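Local coordinates for endopolygalacturonase (Chondrostereum purpureum, PDB 1KCD), which probably hydrolyses the alpha-1,4 links between galacturonate units inside polygalacturonan chains, as a family 28 glycoside hydrolase, at residues A[82-87]-A[116-121]; A[149-154]-A[171-176]; A[227-232]-A[258-263]. All blocks are in the same frame, centred on the assembly; numbering follows the deposited sequence.

Contact 1 of 3, residues A[82-87]-A[116-121]. With GTK (beta-D-galactofuranuronic acid), chain B.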
loop_
_atom_site.group_PDB
_atom_site.type_symbol
_atom_site.label_atom_id
_atom_site.label_comp_id
_atom_site.label_asym_id
_atom_site.label_seq_id
_atom_site.Cartn_x
_atom_site.Cartn_y
_atom_site.Cartn_z
ATOM N N ALA A 82 -15.127 12.174 2.728
ATOM C CA ALA A 82 -16.185 12.212 3.730
ATOM C C ALA A 82 -17.567 12.307 3.101
ATOM O O ALA A 82 -18.552 12.024 3.816
ATOM C CB ALA A 82 -16.062 13.408 4.696
ATOM N N LEU A 83 -17.629 12.697 1.820
ATOM C CA LEU A 83 -18.961 12.707 1.180
ATOM C C LEU A 83 -19.433 11.304 0.847
ATOM O O LEU A 83 -20.599 11.111 0.474
ATOM C CB LEU A 83 -18.923 13.522 -0.098
ATOM C CG LEU A 83 -18.491 14.988 0.096
ATOM C CD1 LEU A 83 -18.542 15.697 -1.265
ATOM C CD2 LEU A 83 -19.380 15.705 1.110
ATOM N N TYR A 84 -18.516 10.329 0.943
ATOM C CA TYR A 84 -18.867 8.949 0.614
ATOM C C TYR A 84 -18.787 8.017 1.827
ATOM O O TYR A 84 -19.545 7.040 1.905
ATOM C CB TYR A 84 -17.907 8.370 -0.424
ATOM C CG TYR A 84 -17.651 9.147 -1.699
ATOM C CD1 TYR A 84 -18.300 8.832 -2.873
ATOM C CD2 TYR A 84 -16.728 10.227 -1.688
ATOM C CE1 TYR A 84 -18.069 9.549 -4.043
ATOM C CE2 TYR A 84 -16.444 10.971 -2.858
ATOM C CZ TYR A 84 -17.147 10.597 -4.008
ATOM O OH TYR A 84 -16.906 11.240 -5.181
ATOM N N TRP A 85 -17.852 8.263 2.748
ATOM C CA TRP A 85 -17.592 7.315 3.828
ATOM C C TRP A 85 -18.865 6.976 4.602
ATOM O O TRP A 85 -19.573 7.899 5.064
ATOM C CB TRP A 85 -16.544 7.900 4.790
ATOM C CG TRP A 85 -15.198 8.103 4.153
ATOM C CD1 TRP A 85 -14.659 7.423 3.090
ATOM C CD2 TRP A 85 -14.242 9.069 4.579
ATOM N NE1 TRP A 85 -13.393 7.911 2.826
ATOM C CE2 TRP A 85 -13.134 8.929 3.722
ATOM C CE3 TRP A 85 -14.251 10.038 5.597
ATOM C CZ2 TRP A 85 -11.996 9.729 3.846
ATOM C CZ3 TRP A 85 -13.123 10.844 5.707
ATOM C CH2 TRP A 85 -12.033 10.701 4.857
ATOM N N ASP A 86 -19.062 5.672 4.817
ATOM C CA ASP A 86 -20.254 5.236 5.568
ATOM C C ASP A 86 -19.986 4.068 6.491
ATOM O O ASP A 86 -20.893 3.362 6.957
ATOM C CB ASP A 86 -21.370 4.862 4.576
ATOM C CG ASP A 86 -21.009 3.624 3.769
ATOM O OD1 ASP A 86 -19.837 3.219 3.759
ATOM O OD2 ASP A 86 -21.946 3.051 3.125
ATOM N N GLY A 87 -18.700 3.846 6.771
ATOM C CA GLY A 87 -18.367 2.749 7.661
ATOM C C GLY A 87 -18.240 1.441 6.888
ATOM O O GLY A 87 -17.845 0.434 7.560
ATOM N N ASN A 116 -8.162 12.563 1.789
ATOM C CA ASN A 116 -9.519 12.006 1.869
ATOM C C ASN A 116 -9.965 11.290 0.595
ATOM O O ASN A 116 -10.951 11.623 -0.045
ATOM C CB ASN A 116 -10.485 13.133 2.253
ATOM C CG ASN A 116 -10.087 13.691 3.605
ATOM O OD1 ASN A 116 -9.500 12.982 4.458
ATOM N ND2 ASN A 116 -10.397 14.983 3.811
ATOM N N SER A 117 -9.203 10.211 0.260
ATOM C CA SER A 117 -9.685 9.320 -0.786
ATOM C C SER A 117 -11.016 8.675 -0.387
ATOM O O SER A 117 -11.230 8.333 0.787
ATOM C CB SER A 117 -8.643 8.263 -1.087
ATOM O OG SER A 117 -8.371 7.447 0.062
ATOM N N PRO A 118 -11.912 8.438 -1.327
ATOM C CA PRO A 118 -13.151 7.706 -0.999
ATOM C C PRO A 118 -12.865 6.333 -0.410
ATOM O O PRO A 118 -13.587 5.963 0.542
ATOM C CB PRO A 118 -13.893 7.652 -2.337
ATOM C CG PRO A 118 -13.428 8.932 -3.069
ATOM C CD PRO A 118 -11.954 9.012 -2.715
ATOM N N ALA A 119 -11.916 5.622 -0.986
ATOM C CA ALA A 119 -11.504 4.316 -0.423
ATOM C C ALA A 119 -10.052 4.137 -0.806
ATOM O O ALA A 119 -9.239 4.970 -0.356
ATOM C CB ALA A 119 -12.439 3.224 -0.865
ATOM N N GLN A 120 -9.651 3.150 -1.572
ATOM C CA GLN A 120 -8.224 2.903 -1.783
ATOM C C GLN A 120 -7.614 4.119 -2.483
ATOM O O GLN A 120 -8.194 4.651 -3.459
ATOM C CB GLN A 120 -8.030 1.685 -2.654
ATOM C CG GLN A 120 -8.477 0.394 -1.922
ATOM C CD GLN A 120 -9.921 0.054 -2.224
ATOM O OE1 GLN A 120 -10.772 0.866 -2.500
ATOM N NE2 GLN A 120 -10.265 -1.236 -2.109
ATOM N N ALA A 121 -6.465 4.578 -2.003
ATOM C CA ALA A 121 -5.942 5.888 -2.407
ATOM C C ALA A 121 -5.134 5.828 -3.689
ATOM O O ALA A 121 -5.554 6.382 -4.728
ATOM C CB ALA A 121 -5.156 6.524 -1.266
HETATM C C1 GTK B . -7.896 -3.488 -0.704
HETATM O O1 GTK B . -8.136 -3.626 -2.098
HETATM C C2 GTK B . -9.141 -3.254 0.105
HETATM O O2 GTK B . -8.751 -2.710 1.389
HETATM C C3 GTK B . -9.612 -4.698 0.391
HETATM O O3 GTK B . -10.630 -5.006 -0.551
HETATM C C4 GTK B . -8.394 -5.574 0.073
HETATM O O4 GTK B . -7.324 -4.719 -0.305
HETATM C C5 GTK B . -8.013 -6.592 1.144
HETATM O O5 GTK B . -7.330 -5.860 2.149
HETATM C C6 GTK B . -7.153 -7.760 0.767
HETATM O O6B GTK B . -7.707 -8.600 -0.107
HETATM O O6A GTK B . -6.022 -7.945 1.180
#

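Contact 2 of 3, residues A[149-154]-A[171-176]. With GTK (beta-D-galactofuranuronic acid), chain B; GTR (beta-D-galactopyranuronic acid), chain C.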
loop_
_atom_site.group_PDB
_atom_site.type_symbol
_atom_site.label_atom_id
_atom_site.label_comp_id
_atom_site.label_asym_id
_atom_site.label_seq_id
_atom_site.Cartn_x
_atom_site.Cartn_y
_atom_site.Cartn_z
ATOM N N GLY A 149 -14.311 6.050 7.648
ATOM C CA GLY A 149 -13.406 5.687 6.540
ATOM C C GLY A 149 -13.070 4.200 6.600
ATOM O O GLY A 149 -12.948 3.641 7.694
ATOM N N HIS A 150 -12.949 3.559 5.450
ATOM C CA HIS A 150 -12.655 2.122 5.493
ATOM C C HIS A 150 -12.097 1.715 4.119
ATOM O O HIS A 150 -12.425 2.386 3.116
ATOM C CB HIS A 150 -13.925 1.378 5.868
ATOM C CG HIS A 150 -13.626 -0.046 6.282
ATOM N ND1 HIS A 150 -13.039 -0.321 7.498
ATOM C CD2 HIS A 150 -13.821 -1.242 5.663
ATOM C CE1 HIS A 150 -12.866 -1.644 7.626
ATOM N NE2 HIS A 150 -13.342 -2.238 6.515
ATOM N N ASN A 151 -11.265 0.709 4.053
ATOM C CA ASN A 151 -10.619 0.303 2.794
ATOM C C ASN A 151 -9.856 1.440 2.133
ATOM O O ASN A 151 -9.749 1.501 0.904
ATOM C CB ASN A 151 -11.603 -0.327 1.770
ATOM C CG ASN A 151 -12.235 -1.580 2.331
ATOM O OD1 ASN A 151 -13.463 -1.651 2.454
ATOM N ND2 ASN A 151 -11.433 -2.591 2.601
ATOM N N THR A 152 -9.282 2.290 3.005
ATOM C CA THR A 152 -8.542 3.472 2.555
ATOM C C THR A 152 -7.054 3.185 2.405
ATOM O O THR A 152 -6.189 3.922 2.879
ATOM C CB THR A 152 -8.790 4.647 3.528
ATOM O OG1 THR A 152 -8.730 4.122 4.861
ATOM C CG2 THR A 152 -10.171 5.267 3.299
ATOM N N ASP A 153 -6.736 2.104 1.686
ATOM C CA ASP A 153 -5.356 1.711 1.500
ATOM C C ASP A 153 -4.505 2.865 0.999
ATOM O O ASP A 153 -4.904 3.624 0.118
ATOM C CB ASP A 153 -5.224 0.606 0.426
ATOM C CG ASP A 153 -5.975 -0.695 0.691
ATOM O OD1 ASP A 153 -7.038 -0.612 1.325
ATOM O OD2 ASP A 153 -5.531 -1.761 0.221
ATOM N N GLY A 154 -3.270 2.968 1.522
ATOM C CA GLY A 154 -2.388 4.045 1.036
ATOM C C GLY A 154 -1.921 3.736 -0.373
ATOM O O GLY A 154 -2.167 4.521 -1.318
ATOM N N ASN A 171 -4.552 6.323 7.749
ATOM C CA ASN A 171 -5.699 5.752 7.073
ATOM C C ASN A 171 -6.368 4.694 7.942
ATOM O O ASN A 171 -6.182 4.689 9.185
ATOM C CB ASN A 171 -5.276 5.185 5.697
ATOM C CG ASN A 171 -4.404 3.958 5.886
ATOM O OD1 ASN A 171 -3.896 3.681 6.960
ATOM N ND2 ASN A 171 -4.280 3.171 4.787
ATOM N N GLN A 172 -7.182 3.834 7.289
ATOM C CA GLN A 172 -7.980 2.850 8.002
ATOM C C GLN A 172 -7.811 1.457 7.422
ATOM O O GLN A 172 -8.599 0.584 7.769
ATOM C CB GLN A 172 -9.472 3.236 8.034
ATOM C CG GLN A 172 -9.739 4.551 8.761
ATOM C CD GLN A 172 -9.450 5.778 7.904
ATOM O OE1 GLN A 172 -9.738 5.827 6.691
ATOM N NE2 GLN A 172 -8.870 6.813 8.481
ATOM N N ASP A 173 -6.838 1.243 6.532
ATOM C CA ASP A 173 -6.637 -0.107 6.015
ATOM C C ASP A 173 -5.140 -0.241 5.728
ATOM O O ASP A 173 -4.327 0.504 6.337
ATOM C CB ASP A 173 -7.487 -0.387 4.749
ATOM C CG ASP A 173 -7.729 -1.874 4.540
ATOM O OD1 ASP A 173 -8.828 -2.379 4.886
ATOM O OD2 ASP A 173 -6.815 -2.598 4.078
ATOM N N ASP A 174 -4.731 -1.179 4.876
ATOM C CA ASP A 174 -3.279 -1.370 4.693
ATOM C C ASP A 174 -2.580 -0.067 4.366
ATOM O O ASP A 174 -3.026 0.704 3.511
ATOM C CB ASP A 174 -3.054 -2.394 3.559
ATOM C CG ASP A 174 -3.451 -3.784 3.993
ATOM O OD1 ASP A 174 -3.078 -4.178 5.135
ATOM O OD2 ASP A 174 -4.079 -4.500 3.167
ATOM N N CYS A 175 -1.445 0.152 4.998
ATOM C CA CYS A 175 -0.581 1.259 4.615
ATOM C C CYS A 175 -0.126 1.099 3.162
ATOM O O CYS A 175 -0.204 1.972 2.323
ATOM C CB CYS A 175 0.569 1.306 5.636
ATOM S SG CYS A 175 1.629 2.761 5.362
ATOM N N ILE A 176 0.378 -0.115 2.893
ATOM C CA ILE A 176 0.679 -0.620 1.555
ATOM C C ILE A 176 0.171 -2.049 1.522
ATOM O O ILE A 176 0.260 -2.768 2.545
ATOM C CB ILE A 176 2.169 -0.582 1.221
ATOM C CG1 ILE A 176 2.444 -1.129 -0.179
ATOM C CG2 ILE A 176 3.025 -1.273 2.301
ATOM C CD1 ILE A 176 3.845 -0.849 -0.710
HETATM C C1 GTK B . -7.896 -3.488 -0.704
HETATM O O1 GTK B . -8.136 -3.626 -2.098
HETATM C C2 GTK B . -9.141 -3.254 0.105
HETATM O O2 GTK B . -8.751 -2.710 1.389
HETATM C C3 GTK B . -9.612 -4.698 0.391
HETATM O O3 GTK B . -10.630 -5.006 -0.551
HETATM C C4 GTK B . -8.394 -5.574 0.073
HETATM O O4 GTK B . -7.324 -4.719 -0.305
HETATM C C5 GTK B . -8.013 -6.592 1.144
HETATM O O5 GTK B . -7.330 -5.860 2.149
HETATM C C6 GTK B . -7.153 -7.760 0.767
HETATM O O6B GTK B . -7.707 -8.600 -0.107
HETATM O O6A GTK B . -6.022 -7.945 1.180
HETATM C C1 GTR C . -11.056 -5.420 7.042
HETATM C C2 GTR C . -11.675 -4.929 5.708
HETATM C C3 GTR C . -11.376 -5.904 4.704
HETATM C C4 GTR C . -9.812 -6.084 4.453
HETATM C C5 GTR C . -9.254 -6.399 5.859
HETATM C C6 GTR C . -7.735 -6.453 5.807
HETATM O O1 GTR C . -11.252 -4.433 8.034
HETATM O O2 GTR C . -13.121 -4.844 5.905
HETATM O O3 GTR C . -11.917 -5.474 3.396
HETATM O O4 GTR C . -9.237 -4.846 3.930
HETATM O O5 GTR C . -9.639 -5.391 6.811
HETATM O O6A GTR C . -7.016 -5.585 6.348
HETATM O O6B GTR C . -7.237 -7.411 5.194
#

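Contact 3 of 3, residues A[227-232]-A[258-263]. With GTK (beta-D-galactofuranuronic acid), chain B; GTR (beta-D-galactopyranuronic acid), chain C.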
loop_
_atom_site.group_PDB
_atom_site.type_symbol
_atom_site.label_atom_id
_atom_site.label_comp_id
_atom_site.label_asym_id
_atom_site.label_seq_id
_atom_site.Cartn_x
_atom_site.Cartn_y
_atom_site.Cartn_z
ATOM N N ILE A 227 1.821 -11.046 5.854
ATOM C CA ILE A 227 1.799 -11.667 4.542
ATOM C C ILE A 227 0.557 -12.518 4.522
ATOM O O ILE A 227 0.464 -13.461 5.315
ATOM C CB ILE A 227 3.049 -12.510 4.236
ATOM C CG1 ILE A 227 4.302 -11.654 4.516
ATOM C CG2 ILE A 227 2.995 -13.076 2.805
ATOM C CD1 ILE A 227 5.591 -12.471 4.252
ATOM N N LYS A 228 -0.405 -12.148 3.700
ATOM C CA LYS A 228 -1.709 -12.809 3.670
ATOM C C LYS A 228 -1.949 -13.403 2.313
ATOM O O LYS A 228 -1.797 -12.726 1.305
ATOM C CB LYS A 228 -2.835 -11.787 3.983
ATOM C CG LYS A 228 -2.644 -10.323 3.556
ATOM C CD LYS A 228 -3.911 -9.485 3.820
ATOM C CE LYS A 228 -3.610 -7.979 3.583
ATOM N NZ LYS A 228 -4.828 -7.202 3.515
ATOM N N ALA A 229 -2.333 -14.670 2.295
ATOM C CA ALA A 229 -2.717 -15.313 1.063
ATOM C C ALA A 229 -4.103 -15.885 1.221
ATOM O O ALA A 229 -4.443 -16.483 2.247
ATOM C CB ALA A 229 -1.760 -16.445 0.659
ATOM N N GLN A 230 -4.918 -15.662 0.166
ATOM C CA GLN A 230 -6.249 -16.253 0.182
ATOM C C GLN A 230 -6.156 -17.768 0.322
ATOM O O GLN A 230 -5.378 -18.423 -0.388
ATOM C CB GLN A 230 -6.954 -15.899 -1.154
ATOM C CG GLN A 230 -7.205 -14.387 -1.231
ATOM C CD GLN A 230 -7.663 -13.852 -2.561
ATOM O OE1 GLN A 230 -8.259 -14.588 -3.359
ATOM N NE2 GLN A 230 -7.462 -12.556 -2.798
ATOM N N ARG A 231 -6.963 -18.321 1.239
ATOM C CA ARG A 231 -6.941 -19.784 1.440
ATOM C C ARG A 231 -7.123 -20.503 0.148
ATOM O O ARG A 231 -6.546 -21.577 -0.028
ATOM C CB ARG A 231 -8.099 -20.117 2.380
ATOM C CG ARG A 231 -8.199 -21.610 2.665
ATOM C CD ARG A 231 -9.395 -21.891 3.548
ATOM N NE ARG A 231 -9.183 -21.524 4.944
ATOM C CZ ARG A 231 -9.833 -20.554 5.581
ATOM N NH1 ARG A 231 -10.726 -19.774 4.973
ATOM N NH2 ARG A 231 -9.594 -20.307 6.890
ATOM N N THR A 232 -7.957 -19.984 -0.775
ATOM C CA THR A 232 -8.284 -20.708 -1.996
ATOM C C THR A 232 -7.323 -20.453 -3.157
ATOM O O THR A 232 -7.495 -21.078 -4.209
ATOM C CB THR A 232 -9.680 -20.318 -2.471
ATOM O OG1 THR A 232 -9.688 -18.880 -2.628
ATOM C CG2 THR A 232 -10.726 -20.736 -1.461
ATOM N N ILE A 258 1.640 -14.014 9.456
ATOM C CA ILE A 258 1.970 -14.617 8.161
ATOM C C ILE A 258 0.993 -15.743 7.994
ATOM O O ILE A 258 1.036 -16.682 8.801
ATOM C CB ILE A 258 3.425 -15.065 8.102
ATOM C CG1 ILE A 258 4.304 -13.756 8.173
ATOM C CG2 ILE A 258 3.762 -15.897 6.891
ATOM C CD1 ILE A 258 5.743 -14.063 8.194
ATOM N N SER A 259 0.047 -15.656 7.044
ATOM C CA SER A 259 -1.074 -16.564 7.041
ATOM C C SER A 259 -1.582 -16.872 5.647
ATOM O O SER A 259 -1.768 -15.979 4.808
ATOM C CB SER A 259 -2.224 -15.891 7.819
ATOM O OG SER A 259 -3.426 -16.608 7.680
ATOM N N GLN A 260 -1.856 -18.166 5.462
ATOM C CA GLN A 260 -2.450 -18.656 4.226
ATOM C C GLN A 260 -3.912 -19.006 4.430
ATOM O O GLN A 260 -4.504 -19.776 3.644
ATOM C CB GLN A 260 -1.633 -19.826 3.710
ATOM C CG GLN A 260 -0.302 -19.319 3.137
ATOM C CD GLN A 260 0.742 -20.400 2.944
ATOM O OE1 GLN A 260 0.766 -21.405 3.665
ATOM N NE2 GLN A 260 1.672 -20.205 2.003
ATOM N N SER A 261 -4.546 -18.382 5.421
ATOM C CA SER A 261 -5.977 -18.598 5.708
ATOM C C SER A 261 -6.887 -17.455 5.298
ATOM O O SER A 261 -8.071 -17.492 5.627
ATOM C CB SER A 261 -6.137 -18.787 7.239
ATOM O OG SER A 261 -5.417 -19.946 7.635
ATOM N N TYR A 262 -6.355 -16.439 4.641
ATOM C CA TYR A 262 -7.141 -15.240 4.409
ATOM C C TYR A 262 -8.425 -15.587 3.712
ATOM O O TYR A 262 -8.452 -16.385 2.744
ATOM C CB TYR A 262 -6.283 -14.266 3.572
ATOM C CG TYR A 262 -6.888 -12.863 3.594
ATOM C CD1 TYR A 262 -6.591 -11.970 4.654
ATOM C CD2 TYR A 262 -7.707 -12.439 2.575
ATOM C CE1 TYR A 262 -7.121 -10.685 4.684
ATOM C CE2 TYR A 262 -8.268 -11.143 2.588
ATOM C CZ TYR A 262 -7.970 -10.297 3.651
ATOM O OH TYR A 262 -8.530 -9.021 3.637
ATOM N N PRO A 263 -9.561 -14.997 4.059
ATOM C CA PRO A 263 -9.698 -13.832 4.945
ATOM C C PRO A 263 -9.683 -14.115 6.426
ATOM O O PRO A 263 -9.721 -13.189 7.254
ATOM C CB PRO A 263 -11.092 -13.318 4.507
ATOM C CG PRO A 263 -11.837 -14.552 4.145
ATOM C CD PRO A 263 -10.835 -15.408 3.392
HETATM C C1 GTK B . -7.896 -3.488 -0.704
HETATM O O1 GTK B . -8.136 -3.626 -2.098
HETATM C C2 GTK B . -9.141 -3.254 0.105
HETATM O O2 GTK B . -8.751 -2.710 1.389
HETATM C C3 GTK B . -9.612 -4.698 0.391
HETATM O O3 GTK B . -10.630 -5.006 -0.551
HETATM C C4 GTK B . -8.394 -5.574 0.073
HETATM O O4 GTK B . -7.324 -4.719 -0.305
HETATM C C5 GTK B . -8.013 -6.592 1.144
HETATM O O5 GTK B . -7.330 -5.860 2.149
HETATM C C6 GTK B . -7.153 -7.760 0.767
HETATM O O6B GTK B . -7.707 -8.600 -0.107
HETATM O O6A GTK B . -6.022 -7.945 1.180
HETATM C C1 GTR C . -11.056 -5.420 7.042
HETATM C C2 GTR C . -11.675 -4.929 5.708
HETATM C C3 GTR C . -11.376 -5.904 4.704
HETATM C C4 GTR C . -9.812 -6.084 4.453
HETATM C C5 GTR C . -9.254 -6.399 5.859
HETATM C C6 GTR C . -7.735 -6.453 5.807
HETATM O O1 GTR C . -11.252 -4.433 8.034
HETATM O O2 GTR C . -13.121 -4.844 5.905
HETATM O O3 GTR C . -11.917 -5.474 3.396
HETATM O O4 GTR C . -9.237 -4.846 3.930
HETATM O O5 GTR C . -9.639 -5.391 6.811
HETATM O O6A GTR C . -7.016 -5.585 6.348
HETATM O O6B GTR C . -7.237 -7.411 5.194
HETATM O O HOH W 1 -3.174 -19.813 0.740
HETATM O O HOH W 2 -9.989 -17.679 0.380
#

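Contact 1 of 3, residues A[82-87]-A[116-121]
Trp85 meets the backbone of 116-121 through the edge of its indole. NE1 donates a hydrogen bond to Ser117 O at 3.0 Å, bent to 140° at the hydrogen, and this carbonyl oxygen lies close to the indole plane; Pro118 O reaches the same rim, also 3.0 Å from NE1. Further along, CH2 and CZ2 rest against Asn116, whose amide stands nearly perpendicular to the indole, the planes 86° apart. Tryptophan suits the place because it combines a single N-H for the carbonyl-lined edge with a benzo rim, CZ2 and CH2, that can lie against Asn116.

Tyr84, one residue earlier, takes Pro118 instead. The pyrrolidine comes over one face of the phenol as a CH-pi contact, with Pro118 CG 4.1 Å from the ring centroid, and its nearest approach is to CE2 at 3.6 Å. The two side chains run side by side, pointing the same way; the polarised C-H groups and flat shape of proline suit an aromatic face. In Trp85 the CB does not itself point at 116-121, but with CG anti to the carbonyl carbon (chi1 -64°) the indole is brought to the carbonyls.

Around this pair of aromatics, Tyr84 OH is hydrogen-bonded to Thr54 N and Tyr84 O to Thr94 OG1, while Asp86 forms a salt bridge with Lys96. Gln120, farther along the second segment, donates from NE2 to O1 of the bound galactofuranuronate at 3.2 Å. Two connections of the right-handed parallel beta-helix, following strands 76-78 and 108-115, are thus packed together at one flank of the substrate cleft, with Gln120 reaching into it.

Contact 2 of 3, residues A[149-154]-A[171-176]
Carboxylates crowd this contact: Asp153 OD1 and Asp173 OD2 are only 3.4 Å apart, two acceptors side by side with their planes 10° apart. The segments are successive connections of the parallel beta-helix, and Asp153, the sugar-binding Asp173 and Asp174 are consistent with the three aspartates typical of the family 28 active site. Asp174 is salt-bridged to Lys228 and Arg226 and hydrogen-bonded to Ser198.

Next to the acids, neutral polar side chains tie the connections together. The hydroxyl of Thr152 both gives and takes, donating to Gln172 OE1 at 2.7 Å and accepting from Gln172 N. Asn171 ND2 donates to Thr152 O, approaching from above the carbonyl plane, and to Asp174 O, which also accepts from Gly154 N; the CG of Asn171 stands between its backbone N and carbonyl carbon (chi1 69°), turning the amide toward 149-154. Gly149 and Gly154 fit because a CB on either would collide with the neighbouring connection.

Toward the cleft, His150 NE2 is hydrogen-bonded to O2 of the galactopyranuronate at 2.7 Å, in the imidazole plane. Asn151 ND2 spans both ligands, donating to O3 of this sugar at 3.0 Å and to O2 of the galactofuranuronate at 2.9 Å.

Contact 3 of 3, residues A[227-232]-A[258-263]
The Tyr262 ring is met obliquely by Lys228, whose CD lies 3.5 Å from CE1; Pro263 CB sits over one face, 4.0 Å above the ring plane, and a carboxylate oxygen of the galactopyranuronate, O6B, is at the edge. The guanidinium of Arg231 carries Ser261 O over one face, 3.2 Å above the plane and toward the rim, while its NH2 bonds to Gly267 O and forms a salt bridge with Asp264.

The backbones of strands 226-230 and 254-259 run parallel. Ser259 N donates to Ile227 O at 2.8 Å and Ala229 N to Ser259 O. A beta bulge then shifts the register by one residue: Tyr262 N bonds only weakly to Ala229 O, but Arg231 N makes a straight bond to Tyr262 O, 168° at the hydrogen. Ser259 OG accepts from Ser261 N, an ST turn where the chain rounds its corner, and is also hydrogen-bonded to Asp265 O. Small Ala229 fits between Gln260 and the neighbouring coils; Ile227 and Ile258 share the other face of the strands from Lys228.

Lys228, extended beyond CG, runs alongside Tyr262. Its NZ, also salt-bridged to Asp174, donates to galactofuranuronate O6A at 2.7 Å and to galactopyranuronate O6B at 2.9 Å, and Tyr262 OH donates to that O6B at 2.6 Å. One ammonium thus bridges two acidic sugars, and the tyrosine adds a neutral donor: chemistry suited to recognising galacturonate carboxylates.

Overall arrangement
The three contacts follow one another along the chain without overlapping. Contacts 1 and 2 join loop connections of the beta-helix, whereas contact 3 joins adjacent strands of its long parallel sheet, which continues from 122-127 through 155-158, 176-179 and 197-202 to 226-230 and 254-259. The centres of contacts 1 and 2 lie about 10 Å apart and those of contacts 2 and 3 about 18 Å; contacts 1 and 3, with centres about 26 Å apart, do not touch. Ala121 N probably bonds to Asp153 O between the first two, and contacts 2 and 3 meet through the Asp174-Lys228 salt bridge. The galactofuranuronate touches all three, so residues from separate coils form one substrate cleft.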